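Local coordinates for EDTA monooxygenase (EDTA-degrading bacterium BNC1, PDB 5DQP), which probably oxidises EDTA as a flavin-dependent monooxygenase, using molecular oxygen and reduced FMN delivered by a partner flavin reductase, at residues R149-E152 / F153-V157; V278-L281 / V282-E286; V315-E318 / K319-N322. All coordinates share one frame; numbering follows the deposited sequence.

Interaction 1. Residues R149-E152 / F153-V157; sequences RAEE and FLEVV
Phe-153 begins the second half of this stretch of alpha-helix, in a luciferase-like TIM-barrel enzyme, by giving its N-H to Arg-149 O at 2.8 Å. With CG anti to the backbone N (chi1 -167°), its ring leaves the helix and packs on Thr-97, Pro-102 and Leu-105. Leu-154 repeats the i to i+4 bond with Ala-150, one turn on from Tyr-147, a predicted FMN contact. At Glu-155 the backbone N reaches Glu-151 O at 3.1 Å, and the two carboxylates meet beside it. Glu-151 bends at chi2 to bring OE2 within 2.6 Å of Glu-155 OE2, the planes turned 68° apart. Two acid oxygens so close probably share a proton, and Arg-225, salt-bridged to Glu-151 OE2 and more weakly paired with Glu-155 OE2, is likely to ease the crowding of charge. Val-156 completes the series beside Glu-152, whose buried carboxylate is held by His-187 and by the backbone N-H groups of Tyr-191 and Phe-192. Glu-152 O takes the N-H of Val-156 at 2.9 Å, while Val-156 CG2 lies 3.3 Å from that same oxygen.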
loop_
_atom_site.group_PDB
_atom_site.type_symbol
_atom_site.label_atom_id
_atom_site.label_comp_id
_atom_site.label_asym_id
_atom_site.label_seq_id
_atom_site.Cartn_x
_atom_site.Cartn_y
_atom_site.Cartn_z
ATOM N N ARG A 149 12.314 -19.983 4.675
ATOM C CA ARG A 149 11.823 -19.133 3.598
ATOM C C ARG A 149 11.969 -17.664 3.960
ATOM O O ARG A 149 12.409 -16.852 3.133
ATOM C CB ARG A 149 10.366 -19.479 3.303
ATOM C CG ARG A 149 9.715 -18.658 2.228
ATOM C CD ARG A 149 8.352 -19.275 1.942
ATOM N NE ARG A 149 7.578 -18.536 0.964
ATOM C CZ ARG A 149 7.542 -18.850 -0.325
ATOM N NH1 ARG A 149 6.800 -18.134 -1.150
ATOM N NH2 ARG A 149 8.244 -19.884 -0.784
ATOM N N ALA A 150 11.592 -17.305 5.198
ATOM C CA ALA A 150 11.659 -15.915 5.629
ATOM C C ALA A 150 13.082 -15.394 5.548
ATOM O O ALA A 150 13.308 -14.234 5.181
ATOM C CB ALA A 150 11.142 -15.764 7.057
ATOM N N GLU A 151 14.046 -16.234 5.920
ATOM C CA GLU A 151 15.437 -15.839 5.882
ATOM C C GLU A 151 15.878 -15.536 4.450
ATOM O O GLU A 151 16.551 -14.533 4.203
ATOM C CB GLU A 151 16.280 -16.932 6.523
ATOM C CG GLU A 151 17.640 -16.484 7.016
ATOM C CD GLU A 151 18.641 -16.311 5.882
ATOM O OE1 GLU A 151 18.691 -17.190 4.987
ATOM O OE2 GLU A 151 19.373 -15.289 5.884
ATOM N N GLU A 152 15.486 -16.368 3.488
ATOM C CA GLU A 152 15.851 -16.094 2.099
ATOM C C GLU A 152 15.124 -14.860 1.567
ATOM O O GLU A 152 15.708 -14.041 0.842
ATOM C CB GLU A 152 15.559 -17.315 1.226
ATOM C CG GLU A 152 16.221 -17.213 -0.153
ATOM C CD GLU A 152 15.818 -18.311 -1.131
ATOM O OE1 GLU A 152 15.872 -18.041 -2.352
ATOM O OE2 GLU A 152 15.445 -19.430 -0.689
ATOM N N PHE A 153 13.848 -14.716 1.923
ATOM C CA PHE A 153 13.070 -13.534 1.567
ATOM C C PHE A 153 13.763 -12.251 2.033
ATOM O O PHE A 153 13.835 -11.267 1.296
ATOM C CB PHE A 153 11.670 -13.667 2.187
ATOM C CG PHE A 153 10.664 -12.688 1.670
ATOM C CD1 PHE A 153 10.678 -11.358 2.078
ATOM C CD2 PHE A 153 9.676 -13.098 0.804
ATOM C CE1 PHE A 153 9.733 -10.468 1.618
ATOM C CE2 PHE A 153 8.749 -12.204 0.336
ATOM C CZ PHE A 153 8.770 -10.899 0.738
ATOM N N LEU A 154 14.245 -12.237 3.275
ATOM C CA LEU A 154 14.892 -11.045 3.806
ATOM C C LEU A 154 16.203 -10.758 3.090
ATOM O O LEU A 154 16.531 -9.591 2.845
ATOM C CB LEU A 154 15.119 -11.194 5.309
ATOM C CG LEU A 154 13.982 -10.679 6.203
ATOM C CD1 LEU A 154 13.812 -9.189 5.972
ATOM C CD2 LEU A 154 12.719 -11.379 5.890
ATOM N N GLU A 155 16.966 -11.805 2.735
ATOM C CA GLU A 155 18.167 -11.592 1.931
ATOM C C GLU A 155 17.823 -10.983 0.574
ATOM O O GLU A 155 18.519 -10.078 0.096
ATOM C CB GLU A 155 18.925 -12.900 1.720
ATOM C CG GLU A 155 19.393 -13.610 2.963
ATOM C CD GLU A 155 20.163 -14.890 2.630
ATOM O OE1 GLU A 155 20.402 -15.155 1.428
ATOM O OE2 GLU A 155 20.531 -15.631 3.567
ATOM N N VAL A 156 16.790 -11.502 -0.087
ATOM C CA VAL A 156 16.405 -10.943 -1.372
ATOM C C VAL A 156 16.042 -9.482 -1.195
ATOM O O VAL A 156 16.570 -8.606 -1.883
ATOM C CB VAL A 156 15.240 -11.734 -1.993
ATOM C CG1 VAL A 156 14.760 -11.008 -3.234
ATOM C CG2 VAL A 156 15.673 -13.162 -2.323
ATOM N N VAL A 157 15.189 -9.190 -0.211
ATOM C CA VAL A 157 14.707 -7.827 -0.051
ATOM C C VAL A 157 15.865 -6.870 0.238
ATOM O O VAL A 157 15.969 -5.809 -0.382
ATOM C CB VAL A 157 13.621 -7.779 1.034
ATOM C CG1 VAL A 157 13.267 -6.318 1.398
ATOM C CG2 VAL A 157 12.424 -8.528 0.542
#

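Interaction 2. Residues V278-L281 / V282-E286; sequences VKRL and VAEYE
Glu-284 sits one turn beyond Arg-280 on the exposed side of an alpha-helix, and the two form an i to i+4 salt bridge. Starting at the backbone, Glu-284 CB lies 3.6 Å from Leu-281 O. CG, turned anti to its own carbonyl carbon (chi1 -67°), comes back over the preceding turn, 3.5 Å from Arg-280 O. The chain then stays extended, carrying CD to 4.0 Å from Arg-280 NE. At the tip the two oxygens part company. OE1 meets the methyl CD2 of Leu-281 at 3.9 Å, whereas OE2 settles over one face of the guanidinium, 3.0 Å from Arg-280 NE and 3.2 Å from Arg-280 CZ. Since that oxygen stands well out of the guanidinium plane, no N-H is aimed at it, and the pair is held by charge alone. Arg-280 bends at chi3 to lay its flat group there, and Leu-281 CD2 touches the guanidinium edge in its plane. Glu-277 offers Arg-280 a second, weak ion pair. On the inner side of the helix, Leu-281 and Val-282 rest on Leu-270 of strand 262-271, while Tyr-285 packs on Leu-18 and Leu-357 and hydrogen-bonds through OH to Arg-356, just before strand 358-360.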
loop_
_atom_site.group_PDB
_atom_site.type_symbol
_atom_site.label_atom_id
_atom_site.label_comp_id
_atom_site.label_asym_id
_atom_site.label_seq_id
_atom_site.Cartn_x
_atom_site.Cartn_y
_atom_site.Cartn_z
ATOM N N VAL A 278 -10.453 4.168 37.342
ATOM C CA VAL A 278 -9.803 2.899 37.045
ATOM C C VAL A 278 -10.706 1.747 37.471
ATOM O O VAL A 278 -10.973 0.822 36.694
ATOM C CB VAL A 278 -8.417 2.823 37.716
ATOM C CG1 VAL A 278 -7.896 1.388 37.700
ATOM C CG2 VAL A 278 -7.426 3.741 36.991
ATOM N N LYS A 279 -11.228 1.812 38.700
ATOM C CA LYS A 279 -12.086 0.727 39.161
ATOM C C LYS A 279 -13.323 0.621 38.290
ATOM O O LYS A 279 -13.762 -0.486 37.961
ATOM C CB LYS A 279 -12.448 0.904 40.637
ATOM C CG LYS A 279 -11.300 0.548 41.569
ATOM C CD LYS A 279 -11.786 0.254 42.978
ATOM C CE LYS A 279 -12.544 1.432 43.554
ATOM N NZ LYS A 279 -11.690 2.649 43.689
ATOM N N ARG A 280 -13.867 1.758 37.856
ATOM C CA ARG A 280 -15.008 1.717 36.954
ATOM C C ARG A 280 -14.632 1.105 35.612
ATOM O O ARG A 280 -15.353 0.245 35.093
ATOM C CB ARG A 280 -15.593 3.116 36.739
ATOM C CG ARG A 280 -16.798 3.078 35.788
ATOM C CD ARG A 280 -17.214 4.440 35.273
ATOM N NE ARG A 280 -16.498 4.802 34.049
ATOM C CZ ARG A 280 -16.954 5.655 33.133
ATOM N NH1 ARG A 280 -18.143 6.236 33.288
ATOM N NH2 ARG A 280 -16.225 5.922 32.052
ATOM N N LEU A 281 -13.523 1.558 35.008
ATOM C CA LEU A 281 -13.138 1.013 33.706
ATOM C C LEU A 281 -12.887 -0.485 33.803
ATOM O O LEU A 281 -13.224 -1.239 32.883
ATOM C CB LEU A 281 -11.896 1.732 33.155
ATOM C CG LEU A 281 -11.986 3.265 32.987
ATOM C CD1 LEU A 281 -10.666 3.862 32.525
ATOM C CD2 LEU A 281 -13.102 3.674 32.043
ATOM N N VAL A 282 -12.286 -0.939 34.905
ATOM C CA VAL A 282 -12.031 -2.369 35.033
ATOM C C VAL A 282 -13.350 -3.126 35.116
ATOM O O VAL A 282 -13.483 -4.230 34.579
ATOM C CB VAL A 282 -11.143 -2.672 36.251
ATOM C CG1 VAL A 282 -11.127 -4.192 36.500
ATOM C CG2 VAL A 282 -9.754 -2.157 36.044
ATOM N N ALA A 283 -14.345 -2.541 35.789
ATOM C CA ALA A 283 -15.649 -3.188 35.868
ATOM C C ALA A 283 -16.281 -3.287 34.486
ATOM O O ALA A 283 -16.788 -4.348 34.110
ATOM C CB ALA A 283 -16.552 -2.441 36.849
ATOM N N GLU A 284 -16.218 -2.209 33.699
ATOM C CA GLU A 284 -16.730 -2.254 32.333
ATOM C C GLU A 284 -16.036 -3.339 31.520
ATOM O O GLU A 284 -16.683 -4.120 30.814
ATOM C CB GLU A 284 -16.538 -0.899 31.652
ATOM C CG GLU A 284 -17.365 0.233 32.211
ATOM C CD GLU A 284 -16.904 1.591 31.679
ATOM O OE1 GLU A 284 -16.094 1.628 30.714
ATOM O OE2 GLU A 284 -17.340 2.620 32.240
ATOM N N TYR A 285 -14.707 -3.372 31.572
ATOM C CA TYR A 285 -13.974 -4.376 30.810
ATOM C C TYR A 285 -14.358 -5.783 31.255
ATOM O O TYR A 285 -14.581 -6.668 30.420
ATOM C CB TYR A 285 -12.476 -4.136 30.965
ATOM C CG TYR A 285 -11.611 -5.297 30.564
ATOM C CD1 TYR A 285 -11.336 -5.549 29.236
ATOM C CD2 TYR A 285 -11.047 -6.126 31.519
ATOM C CE1 TYR A 285 -10.531 -6.611 28.865
ATOM C CE2 TYR A 285 -10.239 -7.176 31.161
ATOM C CZ TYR A 285 -9.990 -7.414 29.829
ATOM O OH TYR A 285 -9.193 -8.458 29.466
ATOM N N GLU A 286 -14.453 -6.006 32.566
ATOM C CA GLU A 286 -14.800 -7.336 33.053
ATOM C C GLU A 286 -16.247 -7.688 32.722
ATOM O O GLU A 286 -16.549 -8.836 32.378
ATOM C CB GLU A 286 -14.531 -7.426 34.554
ATOM C CG GLU A 286 -13.042 -7.275 34.885
ATOM C CD GLU A 286 -12.449 -8.481 35.603
ATOM O OE1 GLU A 286 -13.110 -9.542 35.659
ATOM O OE2 GLU A 286 -11.311 -8.361 36.116
#

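Interaction 3. Residues V315-E318 / K319-N322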
loop_
_atom_site.group_PDB
_atom_site.type_symbol
_atom_site.label_atom_id
_atom_site.label_comp_id
_atom_site.label_asym_id
_atom_site.label_seq_id
_atom_site.Cartn_x
_atom_site.Cartn_y
_atom_site.Cartn_z
ATOM N N VAL A 315 -1.234 -12.299 48.959
ATOM C CA VAL A 315 -0.013 -12.331 48.170
ATOM C C VAL A 315 0.385 -13.777 47.943
ATOM O O VAL A 315 0.598 -14.536 48.900
ATOM C CB VAL A 315 1.114 -11.568 48.860
ATOM C CG1 VAL A 315 2.438 -11.846 48.106
ATOM C CG2 VAL A 315 0.798 -10.097 48.901
ATOM N N LEU A 316 0.519 -14.150 46.674
ATOM C CA LEU A 316 0.894 -15.506 46.302
ATOM C C LEU A 316 2.353 -15.790 46.632
ATOM O O LEU A 316 3.224 -14.917 46.537
ATOM C CB LEU A 316 0.660 -15.711 44.812
ATOM C CG LEU A 316 -0.800 -15.718 44.398
ATOM C CD1 LEU A 316 -0.937 -15.445 42.886
ATOM C CD2 LEU A 316 -1.397 -17.063 44.753
ATOM N N GLN A 317 2.613 -17.036 47.006
ATOM C CA GLN A 317 3.949 -17.519 47.301
ATOM C C GLN A 317 4.282 -18.669 46.371
ATOM O O GLN A 317 3.394 -19.348 45.840
ATOM C CB GLN A 317 4.086 -17.991 48.758
ATOM C CG GLN A 317 3.836 -16.903 49.801
ATOM C CD GLN A 317 4.397 -17.292 51.145
ATOM O OE1 GLN A 317 3.726 -17.953 51.933
ATOM N NE2 GLN A 317 5.648 -16.906 51.409
ATOM N N GLU A 318 5.584 -18.891 46.210
ATOM C CA GLU A 318 6.075 -19.982 45.376
ATOM C C GLU A 318 5.376 -21.297 45.707
ATOM O O GLU A 318 4.914 -22.014 44.811
ATOM C CB GLU A 318 7.590 -20.120 45.551
ATOM C CG GLU A 318 8.099 -21.532 45.315
ATOM C CD GLU A 318 7.884 -22.004 43.881
ATOM O OE1 GLU A 318 8.148 -21.204 42.944
ATOM O OE2 GLU A 318 7.450 -23.170 43.694
ATOM N N LYS A 319 5.278 -21.620 46.996
ATOM C CA LYS A 319 4.657 -22.873 47.424
ATOM C C LYS A 319 3.177 -22.963 47.062
ATOM O O LYS A 319 2.599 -24.045 47.155
ATOM C CB LYS A 319 4.810 -23.046 48.944
ATOM C CG LYS A 319 6.254 -22.958 49.440
ATOM C CD LYS A 319 6.332 -22.986 50.968
ATOM C CE LYS A 319 7.779 -22.943 51.460
ATOM N NZ LYS A 319 7.884 -23.209 52.929
ATOM N N ASP A 320 2.529 -21.854 46.705
ATOM C CA ASP A 320 1.105 -21.916 46.407
ATOM C C ASP A 320 0.822 -22.513 45.038
ATOM O O ASP A 320 -0.286 -23.001 44.809
ATOM C CB ASP A 320 0.466 -20.527 46.451
ATOM C CG ASP A 320 0.552 -19.866 47.816
ATOM O OD1 ASP A 320 0.486 -20.562 48.851
ATOM O OD2 ASP A 320 0.666 -18.621 47.838
ATOM N N PHE A 321 1.788 -22.472 44.123
ATOM C CA PHE A 321 1.572 -22.895 42.743
ATOM C C PHE A 321 1.863 -24.377 42.572
ATOM O O PHE A 321 2.848 -24.891 43.105
ATOM C CB PHE A 321 2.467 -22.105 41.798
ATOM C CG PHE A 321 2.228 -20.624 41.824
ATOM C CD1 PHE A 321 1.195 -20.067 41.090
ATOM C CD2 PHE A 321 3.044 -19.789 42.573
ATOM C CE1 PHE A 321 0.969 -18.702 41.106
ATOM C CE2 PHE A 321 2.824 -18.416 42.588
ATOM C CZ PHE A 321 1.786 -17.877 41.843
ATOM N N ASN A 322 1.008 -25.064 41.804
ATOM C CA ASN A 322 1.250 -26.462 41.429
ATOM C C ASN A 322 0.973 -26.563 39.928
ATOM O O ASN A 322 -0.128 -26.916 39.498
ATOM C CB ASN A 322 0.384 -27.421 42.263
ATOM C CG ASN A 322 0.579 -27.228 43.757
ATOM O OD1 ASN A 322 1.518 -27.766 44.350
ATOM N ND2 ASN A 322 -0.302 -26.445 44.372
HETATM O O HOH W 1 0.308 -17.032 49.839
#
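Asp-320 folds its carboxylate back over the start of a short 3-10 turn and takes the backbone N-H of Gln-317 on OD2, at 2.6 Å, the N-H arriving from above the carboxylate plane, 43° out of it. In return Asp-320 N bonds to Gln-317 O at 2.8 Å, so the side chain and the backbone of Asp-320 clasp Gln-317 in both directions. A first torsion of -62°, placing CG anti to the carbonyl carbon, is what brings the acid over that amide.

The tight part lies on the inner side. Phe-321, whose N bonds to Glu-318 O at 3.2 Å, sends its ring back past the turn until CZ touches Leu-316 CD1 at 3.8 Å, the two side chains crossing at about a right angle. Gln-317 O stands obliquely off the ring, 3.3 Å from Phe-321 CD2. Ile-305, from a loop, and Ala-341 of helix 331-344 touch both apolar side chains.

The other side is looser and wetter: Gln-317, Glu-318 and Lys-319 are exposed, and a water donates to Val-315 O and, at 2.6 Å, to Asp-320 OD2. Replacing Asp-320 with an alanine is likely to leave Gln-317 N without this acceptor and the water without one of its two mates, the turn then relying on its backbone bonds.

Gripped by one amide N-H and one water, both neutral donors, OD2 faces the N-terminal end of the turn, a setting that would favour the ionised acid.

Overall arrangement
All three contacts are local, and they come in series along one luciferase-like chain. Interaction 1 lies on helix 143-161, which comes after barrel strand 120-125 and the short helix 130-135. Interaction 2 lies on helix 275-287, directly after strand 262-271 of the same parallel sheet. Their centres are 45 Å apart on opposite sides of the chain's centre. Interaction 3 belongs to the loop between helices 292-303 and 331-344, about 27 Å from interaction 2, centre to centre. None touches another. Interaction 1 thus shares its helix with the predicted FMN residues His-143 and Tyr-147, while interactions 2 and 3 belong to the segment between strands 262-271 and 358-360, away from that site.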